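Local atomic coordinates of protein SeqA (Vibrio cholerae, PDB entry 3SK7), a protein that negatively regulates the initiation of DNA replication, probably by binding pairs of hemimethylated GATC sequences at the newly replicated origin and so preventing its re-initiation. Residues A[26-31]-A[82-87]; A[30-35]-A[73-78]; A[42-47]-A[99-104]; A[93-98]-A[111-116]. All blocks are in the same frame, centred on the assembly; numbering follows the deposited sequence.

Contacts 1 and 2 share helix 23-37, including Leu31, and bring it against the small antiparallel sheet and the loops that follow its strands; their centres are about 9 Å apart. Contacts 3 and 4 both use helix 88-101, one at its C-terminal end and one along its middle. Contacts 1 and 4 are buried and hold by apolar packing, with no hydrogen bond across either. Contacts 2 and 3 are only partly buried, and polar chemistry appears there: a serine bond and a bridging water in contact 2, a salt bridge in contact 3. The salt bridge between Arg26 and the terminal carboxylate of Ile116 ties contact 1 to contact 4.

Contact 1 of 4, residues A[26-31]-A[82-87]; sequences RFMLIL and VITNNN
The bump of this contact is the CG1 methyl of Val82, and three side chains of helix 23-37 shape the hollow that receives it. Met28 meets it tip to tip: CE of Met28 lies 3.6 Å from Val82 CG1, and SD of Met28 is 3.9 Å from the same methyl. A bend in the methionine chain at chi2 (-58°) directs the thioether there. Phe27 forms another wall, its CE2 standing 4.0 Å from Val82 CG1 in an approach oblique to the ring. The third wall is more distant, with Leu31 CD1 at 4.3 Å from Val82 CG1. This leucine methyl also sits 3.6 Å above one face of the Phe27 ring, offset toward the rim. The other valine branch borders the end of the ring, with Val82 CG2 4.1 Å from Phe27 CZ.

Val82 belongs to strand 81-82, the middle strand of the three-stranded antiparallel sheet, so the hollow seats helix 23-37 against that sheet. The loop beyond it leads to helix 88-101; in SeqA proteins this region probably takes part in reading hemimethylated DNA. Thr84 presents its CG2 methyl to Met28 CE, while its OG1 is hydrogen-bonded to Lys71 O. Farther along, Asn86 ND2 donates to Ile83 O at 3.1 Å with an N-H...O angle of 149°, the donor standing 56° out of the carbonyl plane. Asn87 then occupies the N-cap position, its OD1 accepting from the backbone N of Arg90.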
loop_
_atom_site.group_PDB
_atom_site.type_symbol
_atom_site.label_atom_id
_atom_site.label_comp_id
_atom_site.label_asym_id
_atom_site.label_seq_id
_atom_site.Cartn_x
_atom_site.Cartn_y
_atom_site.Cartn_z
ATOM N N ARG A 26 6.926 -5.549 -3.010
ATOM C CA ARG A 26 5.753 -6.199 -2.527
ATOM C C ARG A 26 4.804 -5.140 -1.944
ATOM O O ARG A 26 3.598 -5.158 -2.208
ATOM C CB ARG A 26 6.116 -7.197 -1.455
ATOM C CG ARG A 26 6.918 -8.360 -1.996
ATOM C CD ARG A 26 6.922 -9.554 -1.063
ATOM N NE ARG A 26 7.740 -9.319 0.111
ATOM C CZ ARG A 26 9.029 -9.635 0.194
ATOM N NH1 ARG A 26 9.645 -10.168 -0.838
ATOM N NH2 ARG A 26 9.722 -9.404 1.300
ATOM N N PHE A 27 5.370 -4.221 -1.161
ATOM C CA PHE A 27 4.643 -3.073 -0.596
ATOM C C PHE A 27 3.926 -2.314 -1.709
ATOM O O PHE A 27 2.726 -2.041 -1.638
ATOM C CB PHE A 27 5.644 -2.198 0.145
ATOM C CG PHE A 27 5.105 -0.902 0.691
ATOM C CD1 PHE A 27 4.204 -0.886 1.731
ATOM C CD2 PHE A 27 5.565 0.298 0.205
ATOM C CE1 PHE A 27 3.778 0.307 2.286
ATOM C CE2 PHE A 27 5.134 1.484 0.758
ATOM C CZ PHE A 27 4.235 1.482 1.788
ATOM N N MET A 28 4.676 -1.949 -2.738
ATOM C CA MET A 28 4.103 -1.218 -3.852
ATOM C C MET A 28 2.990 -1.965 -4.602
ATOM O O MET A 28 1.957 -1.366 -4.948
ATOM C CB MET A 28 5.193 -0.778 -4.827
ATOM C CG MET A 28 6.107 0.321 -4.304
ATOM S SD MET A 28 5.184 1.784 -3.844
ATOM C CE MET A 28 6.369 3.073 -3.985
ATOM N N LEU A 29 3.206 -3.267 -4.851
ATOM C CA LEU A 29 2.201 -4.032 -5.561
ATOM C C LEU A 29 0.938 -4.208 -4.711
ATOM O O LEU A 29 -0.169 -4.178 -5.222
ATOM C CB LEU A 29 2.764 -5.380 -6.006
ATOM C CG LEU A 29 1.840 -6.281 -6.815
ATOM C CD1 LEU A 29 1.242 -5.544 -7.998
ATOM C CD2 LEU A 29 2.590 -7.513 -7.281
ATOM N N ILE A 30 1.109 -4.374 -3.416
ATOM C CA ILE A 30 -0.041 -4.414 -2.514
ATOM C C ILE A 30 -0.862 -3.114 -2.597
ATOM O O ILE A 30 -2.102 -3.150 -2.755
ATOM C CB ILE A 30 0.412 -4.654 -1.073
ATOM C CG1 ILE A 30 0.781 -6.120 -0.864
ATOM C CG2 ILE A 30 -0.679 -4.274 -0.063
ATOM C CD1 ILE A 30 1.650 -6.382 0.359
ATOM N N LEU A 31 -0.178 -1.970 -2.517
ATOM C CA LEU A 31 -0.870 -0.689 -2.640
ATOM C C LEU A 31 -1.541 -0.519 -4.009
ATOM O O LEU A 31 -2.696 -0.089 -4.094
ATOM C CB LEU A 31 0.068 0.463 -2.362
ATOM C CG LEU A 31 0.600 0.557 -0.928
ATOM C CD1 LEU A 31 1.768 1.520 -0.874
ATOM C CD2 LEU A 31 -0.476 0.985 0.032
ATOM N N VAL A 82 3.874 7.651 -2.245
ATOM C CA VAL A 82 4.041 7.234 -0.856
ATOM C C VAL A 82 5.472 7.440 -0.401
ATOM O O VAL A 82 6.395 7.345 -1.201
ATOM C CB VAL A 82 3.598 5.766 -0.678
ATOM C CG1 VAL A 82 4.486 4.797 -1.456
ATOM C CG2 VAL A 82 3.565 5.361 0.766
ATOM N N ILE A 83 5.661 7.766 0.870
ATOM C CA ILE A 83 6.996 7.876 1.421
ATOM C C ILE A 83 7.615 6.480 1.626
ATOM O O ILE A 83 6.932 5.521 2.006
ATOM C CB ILE A 83 7.042 8.713 2.703
ATOM C CG1 ILE A 83 6.381 7.991 3.867
ATOM C CG2 ILE A 83 6.385 10.076 2.470
ATOM C CD1 ILE A 83 6.554 8.722 5.179
ATOM N N THR A 84 8.907 6.360 1.327
ATOM C CA THR A 84 9.587 5.082 1.407
ATOM C C THR A 84 10.828 5.107 2.264
ATOM O O THR A 84 11.559 4.121 2.276
ATOM C CB THR A 84 9.939 4.499 0.040
ATOM O OG1 THR A 84 10.996 5.252 -0.565
ATOM C CG2 THR A 84 8.757 4.489 -0.880
ATOM N N ASN A 85 11.030 6.185 3.019
ATOM C CA ASN A 85 12.151 6.258 3.963
ATOM C C ASN A 85 11.813 5.496 5.231
ATOM O O ASN A 85 11.764 6.063 6.326
ATOM C CB ASN A 85 12.468 7.715 4.340
ATOM C CG ASN A 85 11.352 8.360 5.177
ATOM O OD1 ASN A 85 10.191 7.967 5.092
ATOM N ND2 ASN A 85 11.711 9.344 5.990
ATOM N N ASN A 86 11.567 4.208 5.094
ATOM C CA ASN A 86 11.071 3.453 6.231
ATOM C C ASN A 86 11.452 1.983 6.135
ATOM O O ASN A 86 11.866 1.524 5.081
ATOM C CB ASN A 86 9.550 3.597 6.364
ATOM C CG ASN A 86 8.826 3.526 5.029
ATOM O OD1 ASN A 86 9.083 2.643 4.209
ATOM N ND2 ASN A 86 7.929 4.472 4.800
ATOM N N ASN A 87 11.313 1.277 7.246
ATOM C CA ASN A 87 11.623 -0.137 7.314
ATOM C C ASN A 87 10.377 -0.983 7.052
ATOM O O ASN A 87 9.279 -0.451 6.833
ATOM C CB ASN A 87 12.304 -0.508 8.650
ATOM C CG ASN A 87 11.410 -0.329 9.858
ATOM O OD1 ASN A 87 10.221 -0.062 9.746
ATOM N ND2 ASN A 87 11.994 -0.507 11.054
#

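Contact 2 of 4, residues A[30-35]-A[73-78]; sequences ILSTLH and KAIPNT
His35, near the end of helix 23-37, lays its ring against Thr78, the last residue of a type II beta turn formed by Ile75 to Thr78 just past strand 73-74. The histidine side chain can be followed outward from CB, which lies 3.7 Å from Thr78 CG2. CG and ND1 share that methyl, His35 CG being 3.6 Å from Thr78 CG2, and CD2 lies near Thr78 CB. The methyl stands over the ring face, 3.9 Å from the centroid and 28° off the normal: a CH-pi contact. With CG of His35 anti to the backbone N (chi1 176°), the ring reaches out to the turn. A water at the ring edge and in its plane is 2.9 Å from His35 ND1; it donates to Ser32 O and Asn77 O, linking the helix backbone to the turn. CE1 of His35 lies 3.9 Å from Asn77 O.

One helical turn earlier, Ser32 OG donates to Pro76 O at 2.7 Å, tilted 19° from the carbonyl plane; in this conformer, one of two deposited, OG is also in hydrogen-bonding contact with Met28 O. Beside it, Leu31 CB and Ile75 CG2 are 3.9 Å apart, the two side chains lying roughly perpendicular. The turn's own backbone bond, from Thr78 N to Ile75 O, is weak, but the same carbonyl also receives the threonine hydroxyl, Thr78 OG1 donating to Ile75 O at 2.9 Å.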
loop_
_atom_site.group_PDB
_atom_site.type_symbol
_atom_site.label_atom_id
_atom_site.label_comp_id
_atom_site.label_asym_id
_atom_site.label_seq_id
_atom_site.Cartn_x
_atom_site.Cartn_y
_atom_site.Cartn_z
ATOM N N ILE A 30 1.109 -4.374 -3.416
ATOM C CA ILE A 30 -0.041 -4.414 -2.514
ATOM C C ILE A 30 -0.862 -3.114 -2.597
ATOM O O ILE A 30 -2.102 -3.150 -2.755
ATOM C CB ILE A 30 0.412 -4.654 -1.073
ATOM C CG1 ILE A 30 0.781 -6.120 -0.864
ATOM C CG2 ILE A 30 -0.679 -4.274 -0.063
ATOM C CD1 ILE A 30 1.650 -6.382 0.359
ATOM N N LEU A 31 -0.178 -1.970 -2.517
ATOM C CA LEU A 31 -0.870 -0.689 -2.640
ATOM C C LEU A 31 -1.541 -0.519 -4.009
ATOM O O LEU A 31 -2.696 -0.089 -4.094
ATOM C CB LEU A 31 0.068 0.463 -2.362
ATOM C CG LEU A 31 0.600 0.557 -0.928
ATOM C CD1 LEU A 31 1.768 1.520 -0.874
ATOM C CD2 LEU A 31 -0.476 0.985 0.032
ATOM N N SER A 32 -0.832 -0.867 -5.075
ATOM C CA SER A 32 -1.418 -0.761 -6.408
ATOM C C SER A 32 -2.674 -1.604 -6.498
ATOM O O SER A 32 -3.662 -1.210 -7.139
ATOM C CB SER A 32 -0.437 -1.232 -7.485
ATOM O OG SER A 32 0.690 -0.376 -7.611
ATOM N N THR A 33 -2.614 -2.784 -5.898
ATOM C CA THR A 33 -3.726 -3.724 -5.975
ATOM C C THR A 33 -4.934 -3.225 -5.184
ATOM O O THR A 33 -6.075 -3.342 -5.631
ATOM C CB THR A 33 -3.315 -5.107 -5.495
ATOM O OG1 THR A 33 -2.272 -5.621 -6.329
ATOM C CG2 THR A 33 -4.491 -6.075 -5.550
ATOM N N LEU A 34 -4.679 -2.665 -4.006
ATOM C CA LEU A 34 -5.759 -2.106 -3.195
ATOM C C LEU A 34 -6.470 -1.016 -3.960
ATOM O O LEU A 34 -7.712 -0.920 -3.933
ATOM C CB LEU A 34 -5.218 -1.569 -1.868
ATOM C CG LEU A 34 -4.799 -2.645 -0.866
ATOM C CD1 LEU A 34 -3.988 -2.021 0.233
ATOM C CD2 LEU A 34 -5.980 -3.353 -0.274
ATOM N N HIS A 35 -5.698 -0.175 -4.641
ATOM C CA HIS A 35 -6.300 0.873 -5.451
ATOM C C HIS A 35 -7.125 0.318 -6.611
ATOM O O HIS A 35 -8.205 0.823 -6.918
ATOM C CB HIS A 35 -5.219 1.811 -5.971
ATOM C CG HIS A 35 -5.720 2.882 -6.894
ATOM N ND1 HIS A 35 -5.759 2.724 -8.251
ATOM C CD2 HIS A 35 -6.194 4.121 -6.624
ATOM C CE1 HIS A 35 -6.238 3.842 -8.806
ATOM N NE2 HIS A 35 -6.503 4.695 -7.840
ATOM N N LYS A 73 7.874 7.835 -3.655
ATOM C CA LYS A 73 7.818 7.034 -4.871
ATOM C C LYS A 73 6.381 6.921 -5.384
ATOM O O LYS A 73 5.437 6.818 -4.597
ATOM C CB LYS A 73 8.374 5.640 -4.578
ATOM C CG LYS A 73 8.635 4.771 -5.789
ATOM C CD LYS A 73 9.262 3.444 -5.357
ATOM C CE LYS A 73 9.895 2.707 -6.518
ATOM N NZ LYS A 73 10.591 1.485 -6.036
ATOM N N ALA A 74 6.214 6.891 -6.701
ATOM C CA ALA A 74 4.911 6.736 -7.297
ATOM C C ALA A 74 4.414 5.325 -7.128
ATOM O O ALA A 74 5.178 4.362 -7.311
ATOM C CB ALA A 74 4.964 7.104 -8.765
ATOM N N ILE A 75 3.147 5.210 -6.742
ATOM C CA ILE A 75 2.502 3.908 -6.672
ATOM C C ILE A 75 2.003 3.524 -8.062
ATOM O O ILE A 75 1.151 4.174 -8.629
ATOM C CB ILE A 75 1.339 3.908 -5.682
ATOM C CG1 ILE A 75 1.834 4.312 -4.305
ATOM C CG2 ILE A 75 0.713 2.532 -5.589
ATOM C CD1 ILE A 75 0.707 4.571 -3.292
ATOM N N PRO A 76 2.591 2.481 -8.641
ATOM C CA PRO A 76 2.289 2.164 -10.036
ATOM C C PRO A 76 0.800 1.991 -10.345
ATOM O O PRO A 76 0.052 1.427 -9.529
ATOM C CB PRO A 76 3.031 0.833 -10.255
ATOM C CG PRO A 76 4.145 0.866 -9.304
ATOM C CD PRO A 76 3.592 1.575 -8.070
ATOM N N ASN A 77 0.386 2.511 -11.498
ATOM C CA ASN A 77 -0.982 2.404 -11.967
ATOM C C ASN A 77 -1.959 3.142 -11.061
ATOM O O ASN A 77 -3.133 2.838 -11.008
ATOM C CB ASN A 77 -1.372 0.936 -12.116
ATOM C CG ASN A 77 -0.507 0.215 -13.123
ATOM O OD1 ASN A 77 0.016 -0.866 -12.860
ATOM N ND2 ASN A 77 -0.340 0.826 -14.283
ATOM N N THR A 78 -1.444 4.133 -10.355
ATOM C CA THR A 78 -2.286 5.015 -9.540
ATOM C C THR A 78 -1.785 6.440 -9.691
ATOM O O THR A 78 -0.684 6.666 -10.173
ATOM C CB THR A 78 -2.280 4.676 -7.997
ATOM O OG1 THR A 78 -1.173 5.292 -7.382
ATOM C CG2 THR A 78 -2.236 3.210 -7.732
HETATM O O HOH W 1 -4.429 0.537 -9.597
#

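Contact 3 of 4, residues A[42-47]-A[99-104]; sequences FSEATM and MVRMGF
A two-point salt bridge between Glu44 and Arg101 marks the solvent-facing rim of a helix-helix contact, where helix 39-47 meets the C-terminal end of helix 88-101. Arg101 grips the carboxylate side-on: its NE donates to Glu44 OE1 at 3.1 Å, and its NH1 donates to Glu44 OE2 at 2.9 Å. Both bonds are nearly straight (170° and 165°), and the carboxylate and guanidinium planes lie 17° apart. OE1 of Glu44 uses its syn lone pair; OE2 is also met on the syn side, somewhat out of plane. Such paired bonds fix the rotation of the guanidinium, which Phe48 also meets in a cation-pi contact.

Beneath the bridge, Ala45 CB packs 3.8 Å from Arg101 CG and 4.0 Å from Met102 CG. Deeper, Met102 bends at its last torsion and brings CE to 4.1 Å from Phe42 CB, while its SD lies at the edge of the Phe42 ring, 5.5 Å from the centroid, a Met-aromatic contact. Just past the helix, Gly103 has positive phi, and the bonds Phe104 N to Met99 O and Gly103 N to Val100 O make a Schellman motif. Leu31 and Leu34 of helix 23-37 also pack on Phe42, while Met99 and Phe104 rest on Ile109 of helix 106-114.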
loop_
_atom_site.group_PDB
_atom_site.type_symbol
_atom_site.label_atom_id
_atom_site.label_comp_id
_atom_site.label_asym_id
_atom_site.label_seq_id
_atom_site.Cartn_x
_atom_site.Cartn_y
_atom_site.Cartn_z
ATOM N N PHE A 42 -9.759 3.426 -1.455
ATOM C CA PHE A 42 -8.311 3.618 -1.326
ATOM C C PHE A 42 -7.969 5.099 -1.220
ATOM O O PHE A 42 -7.165 5.505 -0.356
ATOM C CB PHE A 42 -7.574 3.004 -2.510
ATOM C CG PHE A 42 -6.085 3.128 -2.428
ATOM C CD1 PHE A 42 -5.431 4.214 -2.996
ATOM C CD2 PHE A 42 -5.329 2.150 -1.802
ATOM C CE1 PHE A 42 -4.069 4.309 -2.921
ATOM C CE2 PHE A 42 -3.954 2.245 -1.754
ATOM C CZ PHE A 42 -3.331 3.312 -2.307
ATOM N N SER A 43 -8.583 5.907 -2.092
ATOM C CA SER A 43 -8.350 7.348 -2.099
ATOM C C SER A 43 -8.705 7.949 -0.744
ATOM O O SER A 43 -7.924 8.738 -0.168
ATOM C CB SER A 43 -9.166 8.018 -3.204
ATOM O OG SER A 43 -8.949 9.425 -3.214
ATOM N N GLU A 44 -9.872 7.587 -0.229
ATOM C CA GLU A 44 -10.295 8.140 1.055
ATOM C C GLU A 44 -9.306 7.741 2.152
ATOM O O GLU A 44 -8.945 8.544 3.022
ATOM C CB GLU A 44 -11.707 7.679 1.444
ATOM C CG GLU A 44 -12.284 8.456 2.641
ATOM C CD GLU A 44 -11.801 7.970 4.006
ATOM O OE1 GLU A 44 -11.421 6.775 4.168
ATOM O OE2 GLU A 44 -11.795 8.817 4.932
ATOM N N ALA A 45 -8.890 6.476 2.131
ATOM C CA ALA A 45 -8.056 5.946 3.191
ATOM C C ALA A 45 -6.658 6.523 3.220
ATOM O O ALA A 45 -6.039 6.589 4.279
ATOM C CB ALA A 45 -8.000 4.441 3.086
ATOM N N THR A 46 -6.153 6.900 2.053
ATOM C CA THR A 46 -4.786 7.408 1.951
ATOM C C THR A 46 -4.704 8.910 2.070
ATOM O O THR A 46 -3.702 9.430 2.546
ATOM C CB THR A 46 -4.127 6.984 0.617
ATOM O OG1 THR A 46 -4.948 7.378 -0.490
ATOM C CG2 THR A 46 -3.903 5.463 0.558
ATOM N N MET A 47 -5.755 9.603 1.625
ATOM C CA MET A 47 -5.759 11.067 1.665
ATOM C C MET A 47 -6.268 11.579 3.004
ATOM O O MET A 47 -6.142 12.749 3.293
ATOM C CB MET A 47 -6.582 11.636 0.500
ATOM C CG MET A 47 -6.033 11.284 -0.914
ATOM S SD MET A 47 -4.410 11.956 -1.303
ATOM C CE MET A 47 -3.382 10.639 -0.802
ATOM N N MET A 99 -5.807 -0.696 4.974
ATOM C CA MET A 99 -6.739 -1.788 4.787
ATOM C C MET A 99 -7.829 -1.776 5.852
ATOM O O MET A 99 -8.977 -2.094 5.563
ATOM C CB MET A 99 -6.013 -3.133 4.792
ATOM C CG MET A 99 -5.206 -3.383 3.538
ATOM S SD MET A 99 -4.530 -5.048 3.397
ATOM C CE MET A 99 -6.013 -5.941 3.056
ATOM N N VAL A 100 -7.482 -1.409 7.083
ATOM C CA VAL A 100 -8.493 -1.281 8.127
ATOM C C VAL A 100 -9.517 -0.218 7.752
ATOM O O VAL A 100 -10.749 -0.439 7.893
ATOM C CB VAL A 100 -7.846 -0.924 9.483
ATOM C CG1 VAL A 100 -8.890 -0.452 10.454
ATOM C CG2 VAL A 100 -7.136 -2.120 10.059
ATOM N N ARG A 101 -9.036 0.931 7.284
ATOM C CA ARG A 101 -9.936 2.002 6.897
ATOM C C ARG A 101 -10.812 1.648 5.690
ATOM O O ARG A 101 -11.973 2.078 5.603
ATOM C CB ARG A 101 -9.151 3.255 6.626
ATOM C CG ARG A 101 -9.981 4.428 6.294
ATOM C CD ARG A 101 -10.773 4.896 7.496
ATOM N NE ARG A 101 -11.314 6.213 7.221
ATOM C CZ ARG A 101 -11.687 7.075 8.148
ATOM N NH1 ARG A 101 -12.139 8.247 7.766
ATOM N NH2 ARG A 101 -11.606 6.755 9.434
ATOM N N MET A 102 -10.262 0.847 4.783
ATOM C CA MET A 102 -11.031 0.390 3.636
ATOM C C MET A 102 -12.056 -0.692 3.981
ATOM O O MET A 102 -12.846 -1.085 3.130
ATOM C CB MET A 102 -10.089 -0.155 2.546
ATOM C CG MET A 102 -9.239 0.887 1.826
ATOM S SD MET A 102 -8.138 0.186 0.586
ATOM C CE MET A 102 -9.274 -0.266 -0.715
ATOM N N GLY A 103 -12.005 -1.191 5.211
ATOM C CA GLY A 103 -13.009 -2.127 5.702
ATOM C C GLY A 103 -12.674 -3.599 5.633
ATOM O O GLY A 103 -13.571 -4.442 5.807
ATOM N N PHE A 104 -11.405 -3.923 5.386
ATOM C CA PHE A 104 -11.016 -5.313 5.337
ATOM C C PHE A 104 -11.023 -5.936 6.737
ATOM O O PHE A 104 -10.730 -5.304 7.742
ATOM C CB PHE A 104 -9.621 -5.456 4.737
ATOM C CG PHE A 104 -9.563 -5.243 3.259
ATOM C CD1 PHE A 104 -9.692 -6.308 2.391
ATOM C CD2 PHE A 104 -9.347 -3.984 2.733
ATOM C CE1 PHE A 104 -9.611 -6.115 1.024
ATOM C CE2 PHE A 104 -9.272 -3.791 1.369
ATOM C CZ PHE A 104 -9.399 -4.871 0.521
#

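Contact 4 of 4, residues A[93-98]-A[111-116]; sequences QMVEQV and KVTHSI
Val95 packs against Val112, Thr113 and Ile116, joining the middle of helix 88-101 to the end of helix 106-114 in a helix-helix packing between the last two helices of the SeqA C-terminal domain. The apolar contacts come first. Val95 CG1, anti to its own backbone nitrogen (chi1 166°), points between two neighbours: it is 4.0 Å from Thr113 CG2 and 4.1 Å from Val112 CG1. The side chain of Val112 stands nearly perpendicular to that of Val95, whereas Val95 and Thr113 run antiparallel alongside one another. The second branch serves the chain end, Val95 CG2 lying 3.9 Å from Ile116 CD1. Thr113 CG2 also reaches the helix backbone, 4.0 Å from Glu96 N, and stands 4.2 Å from Glu96 CB. Phe27 and Ile30 of helix 23-37 border the same apolar core, packing on Val95 and on Val112 and Ile116 respectively.

No hydrogen bond crosses between the segments, and the polar atoms of Thr113 and Ile116 find partners elsewhere. Thr113 turns its methyl to the contact while OG1 bonds to Ile109 O one helical turn back, and its carbonyl accepts from Gln92 NE2. The terminal carboxylate of Ile116 forms a salt bridge with Arg26 through OXT. Near the chain end, Val112 O receives two donors from one residue: the backbone Ser115 N, and Ser115 OG, which lies 2.6 Å from Val112 O and 19° out of the carbonyl plane.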
loop_
_atom_site.group_PDB
_atom_site.type_symbol
_atom_site.label_atom_id
_atom_site.label_comp_id
_atom_site.label_asym_id
_atom_site.label_seq_id
_atom_site.Cartn_x
_atom_site.Cartn_y
_atom_site.Cartn_z
ATOM N N GLN A 93 2.709 -1.407 8.959
ATOM C CA GLN A 93 1.748 -0.567 9.671
ATOM C C GLN A 93 0.954 0.326 8.744
ATOM O O GLN A 93 -0.226 0.572 8.957
ATOM C CB GLN A 93 2.483 0.312 10.699
ATOM C CG GLN A 93 3.097 -0.489 11.827
ATOM C CD GLN A 93 3.851 0.373 12.837
ATOM O OE1 GLN A 93 4.295 1.471 12.516
ATOM N NE2 GLN A 93 3.980 -0.120 14.066
ATOM N N MET A 94 1.613 0.834 7.720
ATOM C CA MET A 94 0.946 1.697 6.742
ATOM C C MET A 94 -0.128 0.926 5.975
ATOM O O MET A 94 -1.251 1.416 5.771
ATOM C CB MET A 94 1.969 2.267 5.773
ATOM C CG MET A 94 2.995 3.166 6.458
ATOM S SD MET A 94 4.465 3.545 5.478
ATOM C CE MET A 94 3.632 4.444 4.199
ATOM N N VAL A 95 0.229 -0.281 5.539
ATOM C CA VAL A 95 -0.728 -1.103 4.808
ATOM C C VAL A 95 -1.913 -1.510 5.708
ATOM O O VAL A 95 -3.064 -1.508 5.281
ATOM C CB VAL A 95 -0.052 -2.347 4.215
ATOM C CG1 VAL A 95 -1.082 -3.366 3.768
ATOM C CG2 VAL A 95 0.840 -1.975 3.053
ATOM N N GLU A 96 -1.616 -1.843 6.954
ATOM C CA GLU A 96 -2.680 -2.157 7.880
ATOM C C GLU A 96 -3.643 -0.985 8.058
ATOM O O GLU A 96 -4.854 -1.168 8.011
ATOM C CB GLU A 96 -2.096 -2.543 9.247
ATOM C CG GLU A 96 -3.157 -2.767 10.315
ATOM C CD GLU A 96 -2.583 -3.070 11.670
ATOM O OE1 GLU A 96 -1.430 -2.658 11.979
ATOM O OE2 GLU A 96 -3.314 -3.707 12.441
ATOM N N GLN A 97 -3.103 0.212 8.266
ATOM C CA GLN A 97 -3.934 1.394 8.452
ATOM C C GLN A 97 -4.862 1.596 7.265
ATOM O O GLN A 97 -6.104 1.849 7.415
ATOM C CB GLN A 97 -3.066 2.641 8.643
ATOM C CG GLN A 97 -2.389 2.712 10.000
ATOM C CD GLN A 97 -1.251 3.722 10.076
ATOM O OE1 GLN A 97 -1.130 4.629 9.247
ATOM N NE2 GLN A 97 -0.403 3.561 11.090
ATOM N N VAL A 98 -4.297 1.477 6.068
ATOM C CA VAL A 98 -5.094 1.634 4.869
ATOM C C VAL A 98 -6.191 0.558 4.766
ATOM O O VAL A 98 -7.367 0.861 4.485
ATOM C CB VAL A 98 -4.199 1.592 3.623
ATOM C CG1 VAL A 98 -5.015 1.474 2.349
ATOM C CG2 VAL A 98 -3.303 2.837 3.551
ATOM N N LYS A 111 -2.446 -11.581 6.859
ATOM C CA LYS A 111 -1.713 -12.297 5.805
ATOM C C LYS A 111 -0.998 -11.362 4.845
ATOM O O LYS A 111 0.136 -11.621 4.438
ATOM C CB LYS A 111 -2.631 -13.245 5.043
ATOM C CG LYS A 111 -3.325 -14.251 5.970
ATOM C CD LYS A 111 -4.318 -15.082 5.247
ATOM C CE LYS A 111 -5.088 -15.953 6.228
ATOM N NZ LYS A 111 -4.199 -16.854 7.021
ATOM N N VAL A 112 -1.655 -10.267 4.483
ATOM C CA VAL A 112 -1.068 -9.334 3.533
ATOM C C VAL A 112 0.156 -8.621 4.140
ATOM O O VAL A 112 1.219 -8.536 3.504
ATOM C CB VAL A 112 -2.116 -8.303 3.061
ATOM C CG1 VAL A 112 -1.481 -7.176 2.272
ATOM C CG2 VAL A 112 -3.177 -8.962 2.198
ATOM N N THR A 113 0.023 -8.128 5.366
ATOM C CA THR A 113 1.145 -7.446 5.990
ATOM C C THR A 113 2.308 -8.398 6.300
ATOM O O THR A 113 3.479 -8.020 6.143
ATOM C CB THR A 113 0.719 -6.692 7.277
ATOM O OG1 THR A 113 0.169 -7.602 8.233
ATOM C CG2 THR A 113 -0.263 -5.602 6.969
ATOM N N HIS A 114 2.003 -9.627 6.706
ATOM C CA HIS A 114 3.080 -10.595 6.936
ATOM C C HIS A 114 3.876 -10.910 5.685
ATOM O O HIS A 114 5.028 -11.333 5.781
ATOM C CB HIS A 114 2.516 -11.884 7.538
ATOM C CG HIS A 114 2.161 -11.759 8.984
ATOM N ND1 HIS A 114 1.889 -12.854 9.781
ATOM C CD2 HIS A 114 2.030 -10.676 9.786
ATOM C CE1 HIS A 114 1.610 -12.451 11.003
ATOM N NE2 HIS A 114 1.692 -11.127 11.035
ATOM N N SER A 115 3.294 -10.666 4.514
ATOM C CA SER A 115 3.932 -11.011 3.250
ATOM C C SER A 115 4.948 -9.982 2.784
ATOM O O SER A 115 5.725 -10.246 1.851
ATOM C CB SER A 115 2.885 -11.188 2.155
ATOM O OG SER A 115 2.440 -9.917 1.689
ATOM N N ILE A 116 4.928 -8.818 3.409
ATOM C CA ILE A 116 5.848 -7.742 3.072
ATOM C C ILE A 116 7.212 -8.058 3.669
ATOM O O ILE A 116 7.355 -8.407 4.852
ATOM C CB ILE A 116 5.374 -6.383 3.583
ATOM C CG1 ILE A 116 3.993 -6.061 3.020
ATOM C CG2 ILE A 116 6.384 -5.275 3.204
ATOM C CD1 ILE A 116 3.349 -4.843 3.641
ATOM O OXT ILE A 116 8.208 -7.962 2.949
#